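Local coordinates for protein immunoreactive 84kD antigen PG93 (Porphyromonas gingivalis, PDB 5M11) that serves as an essential surface component of the type-IX secretion system and binds zinc and calcium ions, at residues V26-L40 with V65-I79. Numbering follows the deposited sequence.
Sequences VETPKKVFAVANGVL and VSSIAYSEQLKSLVI
Leu77 CD2 sits over one face of the Phe33 ring, 4.0 Å from the ring centroid and 14° off its normal, a CH-pi contact; Thr28 OG1 lies at the edge of this ring, in its plane. The same hydroxyl oxygen lies over one face of the Tyr70 ring, 3.8 Å from Tyr70 CD1, while Glu27 O and Pro29 CD approach that ring obliquely. These contacts join two neighbouring four-stranded antiparallel blades of the N-terminal beta-propeller: strands 22-27, 32-36 and 39-42 of one blade pack face to face on strands 65-71 and 76-81 of the next, with strands 32-36 and 65-71 running nearly antiparallel. Beside the rings the filling is aliphatic. Ile68 turns CG1 into the position between its backbone N and carbonyl carbon (chi1 44°), which sends CD1 in among Val26, Phe33, Val35 and Leu40; its CG1 meets Val26 CG2 at 3.6 Å. The other branch of Val26, CG1, stands anti to the backbone N and touches Tyr70 CB and Leu77 CD1. Leu40 divides its two methyls, CD1 resting on Ile68 and CD2 on Ile79 CD1. Phe54, outside the two segments, also meets the Phe33 ring, the two planes inclined to each other. Val35 CG2 rests against Val65 CG1, 3.6 Å away, near the type I' turn from Ala36 to Val39. Here the two blades are tied through the backbone: Val65 N donates an almost straight hydrogen bond (171°) to Gly38 O at 2.9 Å, and Gly38 CA approaches Val65 O at 3.5 Å in a CA-H...O contact.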
ATOM      1  N   VAL A  26      -7.780  13.711  17.011  1.00 53.48           N
ATOM      2  CA  VAL A  26      -7.090  14.700  17.855  1.00 51.17           C
ATOM      3  C   VAL A  26      -7.649  16.098  17.544  1.00 60.60           C
ATOM      4  O   VAL A  26      -7.708  16.475  16.362  1.00 62.97           O
ATOM      5  CB  VAL A  26      -5.537  14.657  17.632  1.00 51.78           C
ATOM      6  CG1 VAL A  26      -4.823  15.859  18.253  1.00 50.38           C
ATOM      7  CG2 VAL A  26      -4.917  13.361  18.121  1.00 48.44           C
ATOM      8  N   GLU A  27      -7.999  16.881  18.592  1.00 58.55           N
ATOM      9  CA  GLU A  27      -8.450  18.265  18.416  1.00 62.52           C
ATOM     10  C   GLU A  27      -7.258  19.236  18.444  1.00 69.68           C
ATOM     11  O   GLU A  27      -6.432  19.164  19.350  1.00 67.23           O
ATOM     12  CB  GLU A  27      -9.484  18.683  19.480  1.00 64.22           C
ATOM     13  CG  GLU A  27     -10.178  19.995  19.125  1.00 78.06           C
ATOM     14  CD  GLU A  27     -10.864  20.742  20.248  1.00 93.74           C
ATOM     15  OE1 GLU A  27     -11.373  20.076  21.179  1.00 82.93           O
ATOM     16  OE2 GLU A  27     -10.940  21.990  20.171  1.00 84.12           O
ATOM     17  N   THR A  28      -7.206  20.154  17.454  1.00 71.68           N
ATOM     18  CA  THR A  28      -6.221  21.236  17.242  1.00 72.66           C
ATOM     19  C   THR A  28      -7.011  22.552  17.348  1.00 79.25           C
ATOM     20  O   THR A  28      -8.191  22.513  16.997  1.00 82.02           O
ATOM     21  CB  THR A  28      -5.540  20.996  15.860  1.00 84.63           C
ATOM     22  OG1 THR A  28      -4.551  19.974  16.009  1.00 83.65           O
ATOM     23  CG2 THR A  28      -4.946  22.266  15.204  1.00 85.54           C
ATOM     24  N   PRO A  29      -6.441  23.712  17.797  1.00 75.50           N
ATOM     25  CA  PRO A  29      -7.245  24.959  17.871  1.00 78.38           C
ATOM     26  C   PRO A  29      -8.025  25.292  16.599  1.00 84.86           C
ATOM     27  O   PRO A  29      -9.156  25.740  16.724  1.00 86.60           O
ATOM     28  CB  PRO A  29      -6.208  26.043  18.166  1.00 80.46           C
ATOM     29  CG  PRO A  29      -5.121  25.325  18.875  1.00 80.97           C
ATOM     30  CD  PRO A  29      -5.064  23.950  18.271  1.00 74.54           C
ATOM     31  N   LYS A  30      -7.474  25.009  15.401  1.00 82.53           N
ATOM     32  CA  LYS A  30      -8.172  25.300  14.143  1.00 87.64           C
ATOM     33  C   LYS A  30      -8.361  24.045  13.221  1.00 92.17           C
ATOM     34  O   LYS A  30      -8.946  24.178  12.143  1.00 96.58           O
ATOM     35  CB  LYS A  30      -7.444  26.434  13.364  1.00 93.35           C
ATOM     36  CG  LYS A  30      -7.433  27.813  14.052  1.00104.32           C
ATOM     37  CD  LYS A  30      -8.608  28.702  13.630  1.00121.04           C
ATOM     38  CE  LYS A  30      -9.162  29.526  14.775  1.00128.17           C
ATOM     39  NZ  LYS A  30     -10.025  30.639  14.294  1.00135.47           N
ATOM     40  N   LYS A  31      -7.900  22.847  13.638  1.00 84.11           N
ATOM     41  CA  LYS A  31      -8.006  21.630  12.811  1.00 83.62           C
ATOM     42  C   LYS A  31      -8.371  20.387  13.626  1.00 81.38           C
ATOM     43  O   LYS A  31      -8.361  20.425  14.855  1.00 78.40           O
ATOM     44  CB  LYS A  31      -6.673  21.367  12.076  1.00 86.85           C
ATOM     45  CG  LYS A  31      -6.398  22.269  10.869  1.00107.83           C
ATOM     46  CD  LYS A  31      -4.917  22.257  10.446  1.00110.72           C
ATOM     47  CE  LYS A  31      -4.159  23.462  10.956  1.00113.39           C
ATOM     48  NZ  LYS A  31      -3.034  23.830  10.054  1.00118.48           N
ATOM     49  N   VAL A  32      -8.711  19.289  12.940  1.00 76.37           N
ATOM     50  CA  VAL A  32      -9.031  18.013  13.576  1.00 73.13           C
ATOM     51  C   VAL A  32      -8.172  16.970  12.890  1.00 74.96           C
ATOM     52  O   VAL A  32      -8.433  16.611  11.738  1.00 78.37           O
ATOM     53  CB  VAL A  32     -10.545  17.627  13.577  1.00 79.27           C
ATOM     54  CG1 VAL A  32     -10.782  16.318  14.332  1.00 75.53           C
ATOM     55  CG2 VAL A  32     -11.417  18.734  14.161  1.00 81.06           C
ATOM     56  N   PHE A  33      -7.121  16.522  13.564  1.00 65.81           N
ATOM     57  CA  PHE A  33      -6.252  15.513  12.969  1.00 63.95           C
ATOM     58  C   PHE A  33      -6.837  14.143  13.243  1.00 69.49           C
ATOM     59  O   PHE A  33      -7.377  13.914  14.328  1.00 67.49           O
ATOM     60  CB  PHE A  33      -4.807  15.632  13.479  1.00 61.05           C
ATOM     61  CG  PHE A  33      -4.030  16.718  12.771  1.00 62.48           C
ATOM     62  CD1 PHE A  33      -3.469  16.493  11.516  1.00 65.71           C
ATOM     63  CD2 PHE A  33      -3.857  17.966  13.357  1.00 63.15           C
ATOM     64  CE1 PHE A  33      -2.744  17.491  10.867  1.00 67.53           C
ATOM     65  CE2 PHE A  33      -3.136  18.968  12.701  1.00 67.55           C
ATOM     66  CZ  PHE A  33      -2.582  18.721  11.461  1.00 66.88           C
ATOM     67  N   ALA A  34      -6.797  13.257  12.244  1.00 68.49           N
ATOM     68  CA  ALA A  34      -7.361  11.916  12.382  1.00 68.77           C
ATOM     69  C   ALA A  34      -6.580  10.921  11.575  1.00 74.54           C
ATOM     70  O   ALA A  34      -5.937  11.291  10.597  1.00 76.62           O
ATOM     71  CB  ALA A  34      -8.819  11.902  11.963  1.00 72.93           C
ATOM     72  N   VAL A  35      -6.619   9.658  11.996  1.00 70.18           N
ATOM     73  CA  VAL A  35      -5.885   8.571  11.347  1.00 70.56           C
ATOM     74  C   VAL A  35      -6.877   7.489  10.936  1.00 77.50           C
ATOM     75  O   VAL A  35      -7.681   7.037  11.761  1.00 76.08           O
ATOM     76  CB  VAL A  35      -4.753   8.003  12.254  1.00 70.07           C
ATOM     77  CG1 VAL A  35      -4.044   6.814  11.602  1.00 70.53           C
ATOM     78  CG2 VAL A  35      -3.760   9.090  12.652  1.00 67.40           C
ATOM     79  N   ALA A  36      -6.799   7.077   9.660  1.00 77.12           N
ATOM     80  CA  ALA A  36      -7.642   6.042   9.096  1.00 79.84           C
ATOM     81  C   ALA A  36      -6.807   5.019   8.301  1.00 84.86           C
ATOM     82  O   ALA A  36      -6.389   5.293   7.177  1.00 87.08           O
ATOM     83  CB  ALA A  36      -8.713   6.671   8.229  1.00 84.70           C
ATOM     84  N   ASN A  37      -6.530   3.852   8.936  1.00 79.61           N
ATOM     85  CA  ASN A  37      -5.786   2.691   8.413  1.00 80.57           C
ATOM     86  C   ASN A  37      -4.278   2.927   8.330  1.00 82.85           C
ATOM     87  O   ASN A  37      -3.548   2.079   7.807  1.00 83.79           O
ATOM     88  CB  ASN A  37      -6.333   2.212   7.045  1.00 86.20           C
ATOM     89  CG  ASN A  37      -7.723   1.619   7.135  1.00101.97           C
ATOM     90  OD1 ASN A  37      -7.971   0.663   7.890  1.00 93.20           O
ATOM     91  ND2 ASN A  37      -8.673   2.198   6.398  1.00 90.43           N
ATOM     92  N   GLY A  38      -3.819   4.030   8.913  1.00 76.81           N
ATOM     93  CA  GLY A  38      -2.404   4.405   8.950  1.00 73.56           C
ATOM     94  C   GLY A  38      -2.134   5.696   8.213  1.00 75.12           C
ATOM     95  O   GLY A  38      -1.001   6.188   8.204  1.00 71.69           O
ATOM     96  N   VAL A  39      -3.193   6.245   7.588  1.00 73.87           N
ATOM     97  CA  VAL A  39      -3.115   7.470   6.804  1.00 74.96           C
ATOM     98  C   VAL A  39      -3.533   8.628   7.689  1.00 79.41           C
ATOM     99  O   VAL A  39      -4.661   8.653   8.178  1.00 80.20           O
ATOM    100  CB  VAL A  39      -3.939   7.392   5.490  1.00 81.57           C
ATOM    101  CG1 VAL A  39      -3.760   8.653   4.645  1.00 82.92           C
ATOM    102  CG2 VAL A  39      -3.568   6.150   4.690  1.00 83.22           C
ATOM    103  N   LEU A  40      -2.611   9.570   7.908  1.00 75.15           N
ATOM    104  CA  LEU A  40      -2.868  10.757   8.715  1.00 73.73           C
ATOM    105  C   LEU A  40      -3.553  11.781   7.851  1.00 80.52           C
ATOM    106  O   LEU A  40      -3.223  11.874   6.666  1.00 84.13           O
ATOM    107  CB  LEU A  40      -1.551  11.318   9.312  1.00 71.03           C
ATOM    108  CG  LEU A  40      -1.660  12.628  10.113  1.00 74.46           C
ATOM    109  CD1 LEU A  40      -2.199  12.387  11.497  1.00 71.16           C
ATOM    110  CD2 LEU A  40      -0.335  13.353  10.156  1.00 76.82           C
ATOM    111  N   VAL A  65       0.883   5.370  10.305  1.00 63.63           N
ATOM    112  CA  VAL A  65       0.679   6.088  11.561  1.00 59.74           C
ATOM    113  C   VAL A  65      -0.060   5.151  12.548  1.00 64.70           C
ATOM    114  O   VAL A  65      -1.085   4.571  12.199  1.00 67.34           O
ATOM    115  CB  VAL A  65      -0.040   7.440  11.334  1.00 62.88           C
ATOM    116  CG1 VAL A  65      -0.231   8.186  12.641  1.00 59.79           C
ATOM    117  CG2 VAL A  65       0.729   8.303  10.341  1.00 63.59           C
ATOM    118  N   SER A  66       0.522   4.971  13.752  1.00 58.21           N
ATOM    119  CA  SER A  66       0.062   4.113  14.840  1.00 55.94           C
ATOM    120  C   SER A  66      -0.657   4.910  15.943  1.00 58.21           C
ATOM    121  O   SER A  66      -1.335   4.306  16.769  1.00 59.66           O
ATOM    122  CB  SER A  66       1.256   3.361  15.429  1.00 58.12           C
ATOM    123  OG  SER A  66       0.951   2.520  16.531  1.00 66.49           O
ATOM    124  N   SER A  67      -0.500   6.241  15.979  1.00 52.74           N
ATOM    125  CA  SER A  67      -1.111   7.148  16.972  1.00 50.90           C
ATOM    126  C   SER A  67      -0.616   8.593  16.791  1.00 54.37           C
ATOM    127  O   SER A  67       0.455   8.821  16.223  1.00 53.41           O
ATOM    128  CB  SER A  67      -0.793   6.691  18.393  1.00 52.36           C
ATOM    129  OG  SER A  67      -1.362   7.572  19.340  1.00 60.79           O
ATOM    130  N   ILE A  68      -1.371   9.558  17.337  1.00 50.89           N
ATOM    131  CA  ILE A  68      -1.040  10.986  17.294  1.00 50.51           C
ATOM    132  C   ILE A  68      -1.475  11.710  18.574  1.00 52.76           C
ATOM    133  O   ILE A  68      -2.357  11.230  19.292  1.00 52.14           O
ATOM    134  CB  ILE A  68      -1.672  11.676  16.054  1.00 56.49           C
ATOM    135  CG1 ILE A  68      -3.143  11.232  15.822  1.00 58.46           C
ATOM    136  CG2 ILE A  68      -0.797  11.493  14.811  1.00 58.31           C
ATOM    137  CD1 ILE A  68      -3.966  12.142  14.829  1.00 74.89           C
ATOM    138  N   ALA A  69      -0.875  12.879  18.842  1.00 48.74           N
ATOM    139  CA  ALA A  69      -1.267  13.754  19.957  1.00 48.09           C
ATOM    140  C   ALA A  69      -0.735  15.177  19.728  1.00 52.68           C
ATOM    141  O   ALA A  69       0.267  15.347  19.028  1.00 54.29           O
ATOM    142  CB  ALA A  69      -0.804  13.200  21.290  1.00 46.35           C
ATOM    143  N   TYR A  70      -1.429  16.198  20.277  1.00 47.03           N
ATOM    144  CA  TYR A  70      -1.101  17.607  20.078  1.00 47.09           C
ATOM    145  C   TYR A  70      -0.571  18.265  21.344  1.00 51.25           C
ATOM    146  O   TYR A  70      -1.089  18.049  22.434  1.00 49.89           O
ATOM    147  CB  TYR A  70      -2.356  18.349  19.573  1.00 49.97           C
ATOM    148  CG  TYR A  70      -2.229  19.848  19.381  1.00 54.17           C
ATOM    149  CD1 TYR A  70      -1.573  20.379  18.266  1.00 58.14           C
ATOM    150  CD2 TYR A  70      -2.850  20.737  20.253  1.00 55.58           C
ATOM    151  CE1 TYR A  70      -1.472  21.759  18.073  1.00 61.03           C
ATOM    152  CE2 TYR A  70      -2.749  22.115  20.077  1.00 59.56           C
ATOM    153  CZ  TYR A  70      -2.054  22.626  18.987  1.00 70.86           C
ATOM    154  OH  TYR A  70      -1.993  23.995  18.805  1.00 73.24           O
ATOM    155  N   SER A  71       0.458  19.079  21.193  1.00 50.55           N
ATOM    156  CA  SER A  71       0.998  19.861  22.283  1.00 51.67           C
ATOM    157  C   SER A  71       0.441  21.280  22.159  1.00 63.59           C
ATOM    158  O   SER A  71       0.935  22.084  21.351  1.00 64.56           O
ATOM    159  CB  SER A  71       2.521  19.854  22.278  1.00 53.96           C
ATOM    160  OG  SER A  71       2.979  20.752  23.276  1.00 63.94           O
ATOM    161  N   GLU A  72      -0.630  21.563  22.943  1.00 63.26           N
ATOM    162  CA  GLU A  72      -1.331  22.852  23.031  1.00 66.16           C
ATOM    163  C   GLU A  72      -0.302  23.975  23.265  1.00 71.58           C
ATOM    164  O   GLU A  72      -0.372  25.025  22.621  1.00 75.89           O
ATOM    165  CB  GLU A  72      -2.385  22.784  24.156  1.00 67.16           C
ATOM    166  CG  GLU A  72      -3.180  24.055  24.429  1.00 84.14           C
ATOM    167  CD  GLU A  72      -4.239  23.927  25.515  1.00117.25           C
ATOM    168  OE1 GLU A  72      -4.874  22.850  25.612  1.00114.86           O
ATOM    169  OE2 GLU A  72      -4.460  24.921  26.250  1.00113.31           O
ATOM    170  N   GLN A  73       0.693  23.702  24.127  1.00 63.99           N
ATOM    171  CA  GLN A  73       1.755  24.629  24.475  1.00 63.81           C
ATOM    172  C   GLN A  73       2.684  24.869  23.276  1.00 65.79           C
ATOM    173  O   GLN A  73       2.941  26.024  22.960  1.00 68.14           O
ATOM    174  CB  GLN A  73       2.538  24.107  25.697  1.00 62.69           C
ATOM    175  CG  GLN A  73       3.353  25.166  26.437  1.00 82.66           C
ATOM    176  CD  GLN A  73       4.508  24.534  27.191  1.00116.99           C
ATOM    177  OE1 GLN A  73       5.672  24.555  26.743  1.00118.71           O
ATOM    178  NE2 GLN A  73       4.215  23.937  28.346  1.00104.79           N
ATOM    179  N   LEU A  74       3.140  23.813  22.585  1.00 58.48           N
ATOM    180  CA  LEU A  74       4.093  23.982  21.476  1.00 58.53           C
ATOM    181  C   LEU A  74       3.454  24.122  20.077  1.00 63.65           C
ATOM    182  O   LEU A  74       4.194  24.220  19.092  1.00 63.50           O
ATOM    183  CB  LEU A  74       5.091  22.818  21.455  1.00 55.48           C
ATOM    184  CG  LEU A  74       5.965  22.667  22.690  1.00 58.13           C
ATOM    185  CD1 LEU A  74       6.406  21.266  22.839  1.00 55.75           C
ATOM    186  CD2 LEU A  74       7.163  23.593  22.650  1.00 59.77           C
ATOM    187  N   LYS A  75       2.094  24.148  19.986  1.00 60.24           N
ATOM    188  CA  LYS A  75       1.337  24.219  18.725  1.00 61.00           C
ATOM    189  C   LYS A  75       1.917  23.188  17.719  1.00 63.47           C
ATOM    190  O   LYS A  75       2.012  23.460  16.524  1.00 65.36           O
ATOM    191  CB  LYS A  75       1.307  25.653  18.165  1.00 65.79           C
ATOM    192  CG  LYS A  75       0.479  26.605  19.017  1.00 71.83           C
ATOM    193  CD  LYS A  75       0.641  28.052  18.589  1.00 82.03           C
ATOM    194  CE  LYS A  75       0.366  29.021  19.715  1.00 95.16           C
ATOM    195  NZ  LYS A  75       0.905  30.383  19.430  1.00107.02           N
ATOM    196  N   SER A  76       2.322  22.000  18.240  1.00 56.47           N
ATOM    197  CA  SER A  76       2.916  20.916  17.461  1.00 55.10           C
ATOM    198  C   SER A  76       2.213  19.596  17.698  1.00 57.51           C
ATOM    199  O   SER A  76       1.707  19.343  18.792  1.00 55.13           O
ATOM    200  CB  SER A  76       4.396  20.762  17.783  1.00 56.62           C
ATOM    201  OG  SER A  76       5.099  21.968  17.541  1.00 68.57           O
ATOM    202  N   LEU A  77       2.214  18.744  16.659  1.00 54.52           N
ATOM    203  CA  LEU A  77       1.600  17.419  16.675  1.00 52.28           C
ATOM    204  C   LEU A  77       2.684  16.320  16.599  1.00 54.50           C
ATOM    205  O   LEU A  77       3.510  16.301  15.672  1.00 56.36           O
ATOM    206  CB  LEU A  77       0.586  17.283  15.502  1.00 54.25           C
ATOM    207  CG  LEU A  77      -0.113  15.929  15.347  1.00 57.02           C
ATOM    208  CD1 LEU A  77      -1.372  15.863  16.174  1.00 56.86           C
ATOM    209  CD2 LEU A  77      -0.426  15.636  13.913  1.00 59.26           C
ATOM    210  N   VAL A  78       2.653  15.403  17.574  1.00 45.75           N
ATOM    211  CA  VAL A  78       3.540  14.243  17.640  1.00 42.06           C
ATOM    212  C   VAL A  78       2.897  13.093  16.845  1.00 47.24           C
ATOM    213  O   VAL A  78       1.775  12.708  17.152  1.00 47.35           O
ATOM    214  CB  VAL A  78       3.813  13.851  19.106  1.00 41.22           C
ATOM    215  CG1 VAL A  78       4.434  12.456  19.203  1.00 39.16           C
ATOM    216  CG2 VAL A  78       4.684  14.901  19.793  1.00 40.07           C
ATOM    217  N   ILE A  79       3.600  12.579  15.813  1.00 45.25           N
ATOM    218  CA  ILE A  79       3.163  11.459  14.970  1.00 46.35           C
ATOM    219  C   ILE A  79       4.009  10.241  15.295  1.00 50.37           C
ATOM    220  O   ILE A  79       5.211  10.241  15.016  1.00 51.36           O
ATOM    221  CB  ILE A  79       3.218  11.755  13.441  1.00 52.09           C
ATOM    222  CG1 ILE A  79       2.501  13.058  13.059  1.00 54.34           C
ATOM    223  CG2 ILE A  79       2.646  10.580  12.664  1.00 53.75           C
ATOM    224  CD1 ILE A  79       3.030  13.703  11.808  1.00 57.73           C
TER